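Local coordinates for COPII coat assembly protein SEC16 (Saccharomyces cerevisiae, PDB 3MZK) that helps initiate assembly of the COPII coat, which forms transport vesicles at the endoplasmic reticulum and selects their cargo, and also takes part in autophagy, at residues S254-V259 with I282-F287; I286-K291 with S298-I303. One frame throughout, in Å; residues are numbered along the deposited sequence.

Contact 1 of 2, residues S254-V259 with I282-F287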
loop_
_atom_site.group_PDB
_atom_site.type_symbol
_atom_site.label_atom_id
_atom_site.label_comp_id
_atom_site.label_asym_id
_atom_site.label_seq_id
_atom_site.Cartn_x
_atom_site.Cartn_y
_atom_site.Cartn_z
ATOM N N SER B 254 -28.373 6.341 -12.634
ATOM C CA SER B 254 -28.389 6.893 -11.283
ATOM C C SER B 254 -27.479 6.109 -10.344
ATOM O O SER B 254 -26.955 6.656 -9.378
ATOM C CB SER B 254 -29.816 6.930 -10.731
ATOM O OG SER B 254 -30.422 5.650 -10.796
ATOM N N ILE B 255 -27.299 4.825 -10.635
ATOM C CA ILE B 255 -26.426 3.972 -9.835
ATOM C C ILE B 255 -24.972 4.426 -9.936
ATOM O O ILE B 255 -24.328 4.718 -8.936
ATOM C CB ILE B 255 -26.521 2.502 -10.273
ATOM C CG1 ILE B 255 -27.936 1.970 -10.049
ATOM C CG2 ILE B 255 -25.509 1.662 -9.523
ATOM C CD1 ILE B 255 -28.108 0.516 -10.435
ATOM N N VAL B 256 -24.459 4.484 -11.157
ATOM C CA VAL B 256 -23.102 4.950 -11.381
ATOM C C VAL B 256 -22.929 6.365 -10.831
ATOM O O VAL B 256 -21.911 6.681 -10.222
ATOM C CB VAL B 256 -22.733 4.899 -12.883
ATOM C CG1 VAL B 256 -21.332 5.448 -13.117
ATOM C CG2 VAL B 256 -22.828 3.476 -13.384
ATOM N N ALA B 257 -23.936 7.209 -11.039
ATOM C CA ALA B 257 -23.890 8.594 -10.574
ATOM C C ALA B 257 -23.745 8.672 -9.058
ATOM O O ALA B 257 -23.030 9.527 -8.540
ATOM C CB ALA B 257 -25.125 9.361 -11.037
ATOM N N ALA B 258 -24.422 7.770 -8.355
ATOM C CA ALA B 258 -24.330 7.706 -6.903
ATOM C C ALA B 258 -22.912 7.365 -6.468
ATOM O O ALA B 258 -22.369 7.983 -5.550
ATOM C CB ALA B 258 -25.313 6.692 -6.346
ATOM N N VAL B 259 -22.314 6.381 -7.131
ATOM C CA VAL B 259 -20.956 5.967 -6.804
ATOM C C VAL B 259 -19.955 7.096 -7.028
ATOM O O VAL B 259 -19.149 7.401 -6.152
ATOM C CB VAL B 259 -20.529 4.728 -7.613
ATOM C CG1 VAL B 259 -19.040 4.478 -7.455
ATOM C CG2 VAL B 259 -21.330 3.514 -7.178
ATOM N N ILE B 282 -15.897 -1.498 -14.420
ATOM C CA ILE B 282 -15.659 -2.582 -15.355
ATOM C C ILE B 282 -16.622 -3.749 -15.123
ATOM O O ILE B 282 -17.279 -4.209 -16.054
ATOM C CB ILE B 282 -14.209 -3.042 -15.288
ATOM C CG1 ILE B 282 -13.291 -1.858 -15.596
ATOM C CG2 ILE B 282 -13.973 -4.182 -16.257
ATOM C CD1 ILE B 282 -11.822 -2.169 -15.452
ATOM N N GLU B 283 -16.720 -4.218 -13.885
ATOM C CA GLU B 283 -17.660 -5.288 -13.552
ATOM C C GLU B 283 -19.082 -4.976 -14.010
ATOM O O GLU B 283 -19.781 -5.840 -14.538
ATOM C CB GLU B 283 -17.650 -5.554 -12.050
ATOM C CG GLU B 283 -16.444 -6.337 -11.590
ATOM C CD GLU B 283 -16.395 -7.709 -12.216
ATOM O OE1 GLU B 283 -17.431 -8.407 -12.183
ATOM O OE2 GLU B 283 -15.332 -8.085 -12.753
ATOM N N PHE B 284 -19.502 -3.735 -13.800
ATOM C CA PHE B 284 -20.851 -3.308 -14.141
ATOM C C PHE B 284 -20.978 -3.064 -15.647
ATOM O O PHE B 284 -22.043 -3.267 -16.234
ATOM C CB PHE B 284 -21.215 -2.040 -13.361
ATOM C CG PHE B 284 -22.678 -1.709 -13.386
ATOM C CD1 PHE B 284 -23.109 -0.410 -13.196
ATOM C CD2 PHE B 284 -23.623 -2.699 -13.583
ATOM C CE1 PHE B 284 -24.457 -0.100 -13.215
ATOM C CE2 PHE B 284 -24.966 -2.396 -13.604
ATOM C CZ PHE B 284 -25.384 -1.095 -13.417
ATOM N N GLY B 285 -19.885 -2.624 -16.266
ATOM C CA GLY B 285 -19.838 -2.449 -17.707
ATOM C C GLY B 285 -19.896 -3.770 -18.457
ATOM O O GLY B 285 -20.229 -3.807 -19.639
ATOM N N ILE B 286 -19.559 -4.856 -17.765
ATOM C CA ILE B 286 -19.652 -6.195 -18.325
ATOM C C ILE B 286 -21.093 -6.670 -18.256
ATOM O O ILE B 286 -21.667 -7.099 -19.251
ATOM C CB ILE B 286 -18.762 -7.186 -17.557
ATOM C CG1 ILE B 286 -17.303 -7.025 -17.981
ATOM C CG2 ILE B 286 -19.224 -8.613 -17.790
ATOM C CD1 ILE B 286 -16.331 -7.711 -17.063
ATOM N N PHE B 287 -21.675 -6.580 -17.068
ATOM C CA PHE B 287 -23.071 -6.938 -16.872
ATOM C C PHE B 287 -23.959 -6.309 -17.939
ATOM O O PHE B 287 -24.794 -6.983 -18.538
ATOM C CB PHE B 287 -23.531 -6.501 -15.481
ATOM C CG PHE B 287 -25.019 -6.458 -15.318
ATOM C CD1 PHE B 287 -25.732 -7.614 -15.054
ATOM C CD2 PHE B 287 -25.705 -5.260 -15.419
ATOM C CE1 PHE B 287 -27.102 -7.574 -14.901
ATOM C CE2 PHE B 287 -27.076 -5.215 -15.267
ATOM C CZ PHE B 287 -27.775 -6.373 -15.007
#

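Contact 2 of 2, residues I286-K291 with S298-I303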
loop_
_atom_site.group_PDB
_atom_site.type_symbol
_atom_site.label_atom_id
_atom_site.label_comp_id
_atom_site.label_asym_id
_atom_site.label_seq_id
_atom_site.Cartn_x
_atom_site.Cartn_y
_atom_site.Cartn_z
ATOM N N ILE B 286 -19.559 -4.856 -17.765
ATOM C CA ILE B 286 -19.652 -6.195 -18.325
ATOM C C ILE B 286 -21.093 -6.670 -18.256
ATOM O O ILE B 286 -21.667 -7.099 -19.251
ATOM C CB ILE B 286 -18.762 -7.186 -17.557
ATOM C CG1 ILE B 286 -17.303 -7.025 -17.981
ATOM C CG2 ILE B 286 -19.224 -8.613 -17.790
ATOM C CD1 ILE B 286 -16.331 -7.711 -17.063
ATOM N N PHE B 287 -21.675 -6.580 -17.068
ATOM C CA PHE B 287 -23.071 -6.938 -16.872
ATOM C C PHE B 287 -23.959 -6.309 -17.939
ATOM O O PHE B 287 -24.794 -6.983 -18.538
ATOM C CB PHE B 287 -23.531 -6.501 -15.481
ATOM C CG PHE B 287 -25.019 -6.458 -15.318
ATOM C CD1 PHE B 287 -25.732 -7.614 -15.054
ATOM C CD2 PHE B 287 -25.705 -5.260 -15.419
ATOM C CE1 PHE B 287 -27.102 -7.574 -14.901
ATOM C CE2 PHE B 287 -27.076 -5.215 -15.267
ATOM C CZ PHE B 287 -27.775 -6.373 -15.007
ATOM N N LEU B 288 -23.769 -5.015 -18.173
ATOM C CA LEU B 288 -24.593 -4.274 -19.124
ATOM C C LEU B 288 -24.448 -4.816 -20.538
ATOM O O LEU B 288 -25.420 -4.873 -21.292
ATOM C CB LEU B 288 -24.245 -2.783 -19.094
ATOM C CG LEU B 288 -24.657 -2.076 -17.803
ATOM C CD1 LEU B 288 -24.111 -0.650 -17.753
ATOM C CD2 LEU B 288 -26.171 -2.098 -17.658
ATOM N N THR B 289 -23.228 -5.203 -20.893
ATOM C CA THR B 289 -22.961 -5.806 -22.190
ATOM C C THR B 289 -23.814 -7.053 -22.384
ATOM O O THR B 289 -24.543 -7.170 -23.368
ATOM C CB THR B 289 -21.482 -6.170 -22.338
ATOM O OG1 THR B 289 -20.694 -4.972 -22.316
ATOM C CG2 THR B 289 -21.250 -6.885 -23.644
ATOM N N LYS B 290 -23.730 -7.975 -21.436
ATOM C CA LYS B 290 -24.555 -9.173 -21.469
ATOM C C LYS B 290 -26.030 -8.828 -21.649
ATOM O O LYS B 290 -26.711 -9.409 -22.485
ATOM C CB LYS B 290 -24.365 -9.996 -20.193
ATOM C CG LYS B 290 -22.945 -10.479 -19.973
ATOM C CD LYS B 290 -22.465 -11.292 -21.154
ATOM C CE LYS B 290 -21.051 -11.795 -20.948
ATOM N NZ LYS B 290 -20.646 -12.710 -22.054
ATOM N N LYS B 291 -26.526 -7.883 -20.864
ATOM C CA LYS B 291 -27.942 -7.533 -20.931
ATOM C C LYS B 291 -28.269 -6.709 -22.182
ATOM O O LYS B 291 -29.318 -6.066 -22.256
ATOM C CB LYS B 291 -28.392 -6.812 -19.655
ATOM N N SER B 298 -20.243 0.968 -22.661
ATOM C CA SER B 298 -19.193 1.835 -23.189
ATOM C C SER B 298 -19.052 3.116 -22.384
ATOM O O SER B 298 -17.949 3.630 -22.216
ATOM C CB SER B 298 -19.455 2.177 -24.659
ATOM O OG SER B 298 -19.238 1.049 -25.481
ATOM N N THR B 299 -20.173 3.637 -21.899
ATOM C CA THR B 299 -20.145 4.809 -21.028
ATOM C C THR B 299 -19.269 4.523 -19.803
ATOM O O THR B 299 -18.347 5.283 -19.499
ATOM C CB THR B 299 -21.569 5.233 -20.598
ATOM O OG1 THR B 299 -22.380 5.443 -21.759
ATOM C CG2 THR B 299 -21.536 6.511 -19.791
ATOM N N LEU B 300 -19.536 3.413 -19.120
ATOM C CA LEU B 300 -18.747 3.043 -17.944
ATOM C C LEU B 300 -17.268 2.864 -18.270
ATOM O O LEU B 300 -16.411 3.316 -17.514
ATOM C CB LEU B 300 -19.301 1.786 -17.262
ATOM C CG LEU B 300 -20.805 1.791 -16.970
ATOM C CD1 LEU B 300 -21.155 0.754 -15.916
ATOM C CD2 LEU B 300 -21.267 3.172 -16.535
ATOM N N PHE B 301 -16.972 2.216 -19.394
ATOM C CA PHE B 301 -15.588 1.974 -19.807
ATOM C C PHE B 301 -14.850 3.281 -20.077
ATOM O O PHE B 301 -13.672 3.423 -19.735
ATOM C CB PHE B 301 -15.531 1.077 -21.052
ATOM C CG PHE B 301 -16.013 -0.325 -20.813
ATOM C CD1 PHE B 301 -15.923 -0.902 -19.556
ATOM C CD2 PHE B 301 -16.567 -1.066 -21.848
ATOM C CE1 PHE B 301 -16.369 -2.202 -19.334
ATOM C CE2 PHE B 301 -17.017 -2.368 -21.634
ATOM C CZ PHE B 301 -16.916 -2.937 -20.376
ATOM N N ILE B 302 -15.551 4.225 -20.698
ATOM C CA ILE B 302 -15.007 5.555 -20.952
ATOM C C ILE B 302 -14.649 6.271 -19.647
ATOM O O ILE B 302 -13.533 6.778 -19.483
ATOM C CB ILE B 302 -16.006 6.414 -21.740
ATOM C CG1 ILE B 302 -16.156 5.872 -23.163
ATOM C CG2 ILE B 302 -15.558 7.863 -21.773
ATOM C CD1 ILE B 302 -17.384 6.383 -23.896
ATOM N N ILE B 303 -15.598 6.308 -18.718
ATOM C CA ILE B 303 -15.354 6.917 -17.417
ATOM C C ILE B 303 -14.174 6.244 -16.731
ATOM O O ILE B 303 -13.362 6.904 -16.087
ATOM C CB ILE B 303 -16.584 6.815 -16.505
ATOM C CG1 ILE B 303 -17.775 7.533 -17.135
ATOM C CG2 ILE B 303 -16.285 7.404 -15.142
ATOM C CD1 ILE B 303 -19.070 7.310 -16.391
#

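Contact 1 of 2, residues S254-V259 with I282-F287
Phe284 reaches across from helix 275-290 to meet Ile255 and Val256 on helix 252-261, joining two neighbouring, roughly antiparallel helices of the alpha-helical solenoid that runs through this Sec23-binding region of Sec16. The closest pair of CA atoms, those of Val256 and Phe284, lie 9.0 Å apart, and the phenylalanine side chain is long enough to span such a gap. Its ring is carried toward the partner helix because CG stands anti to the backbone N (chi1 -166°).

The packed part of the contact is all hydrocarbon. The flank of the ring formed by CD1 and CE1 meets two neighbouring beta-branched residues, each of which presents its CG2 methyl, carried close to its own helix. The CG2 methyl of Ile255 approaches Phe284 CE1 obliquely, at 4.2 Å. Phe284 is further enclosed by Phe280 and by Ile235 of helix 231-240, while Ile255 also packs on Leu222 and Trp247, so the ring belongs to a core shared by several helices. No hydrogen bond crosses between the segments, as befits so apolar an interface.

On the flank of the helix that faces away from helix 252-261, the character changes. Ile282 and Glu283 are partly exposed and point elsewhere; both touch Met314 of a loop, and a glutamate suits this border because its carboxylate need not be buried. Phe287, by contrast, is buried, but against other helices, with its ring edge-to-face with that of Phe238. Between the segments the contact rests on one ring, and its closest approach is Val256 CG2 at the ring edge, near the plane, 3.9 Å from Phe284 CD1.

Contact 2 of 2, residues I286-K291 with S298-I303
A buried, apolar helix-helix contact joins Leu288 and Ile286, near the end of helix 275-290, to Leu300 and Phe301 of the next helix, 294-303. The two leucines meet methyl to methyl, with Leu288 CD1 3.8 Å from Leu300 CD1, and their side chains cross at about a right angle. Leucine suits both places: its branched end can fill the space between two helices without bringing a polar group into it. Phe301 fits differently. Its CG lies beside the backbone N (chi1 -67°), and the flat ring extends to the backbone of the other helix, where CZ comes within 4.2 Å of Ile286 N. That nitrogen is hydrogen-bonded to Ile282 O within its own helix, so this approach is simple packing. The side chain of Ile286 starts away from this partner and packs on Val313, Met314 and Ser317.

Toward solvent, polar residues take over: Thr289 OG1 hydrogen-bonds back to Gly285 O, and exposed Lys290 forms a salt bridge with Asp318. In this pair the packing is by leucine and aromatic side chains; two consecutive antiparallel helices joined by a short connection form a helical hairpin, the building unit of alpha-solenoids.

Contacts 1 and 2 follow one another along the chain and meet on helix 275-290, where their residue ranges overlap at Ile286 and Phe287. Helix 252-261 packs against it in contact 1, and helix 294-303 in contact 2; the centres of the two contacts are 8 Å apart. They are one continuous core: Leu300 touches Phe284 through CD1 and Val256 through CD2, so the two outer helices also meet each other. Gly285, lacking a side chain, lets Leu300 and Phe301 come against the backbone here. Both contacts lie close to the centre of the folded chain, joining successive helices of the elongated solenoid into a connected body within the Sec23-binding region.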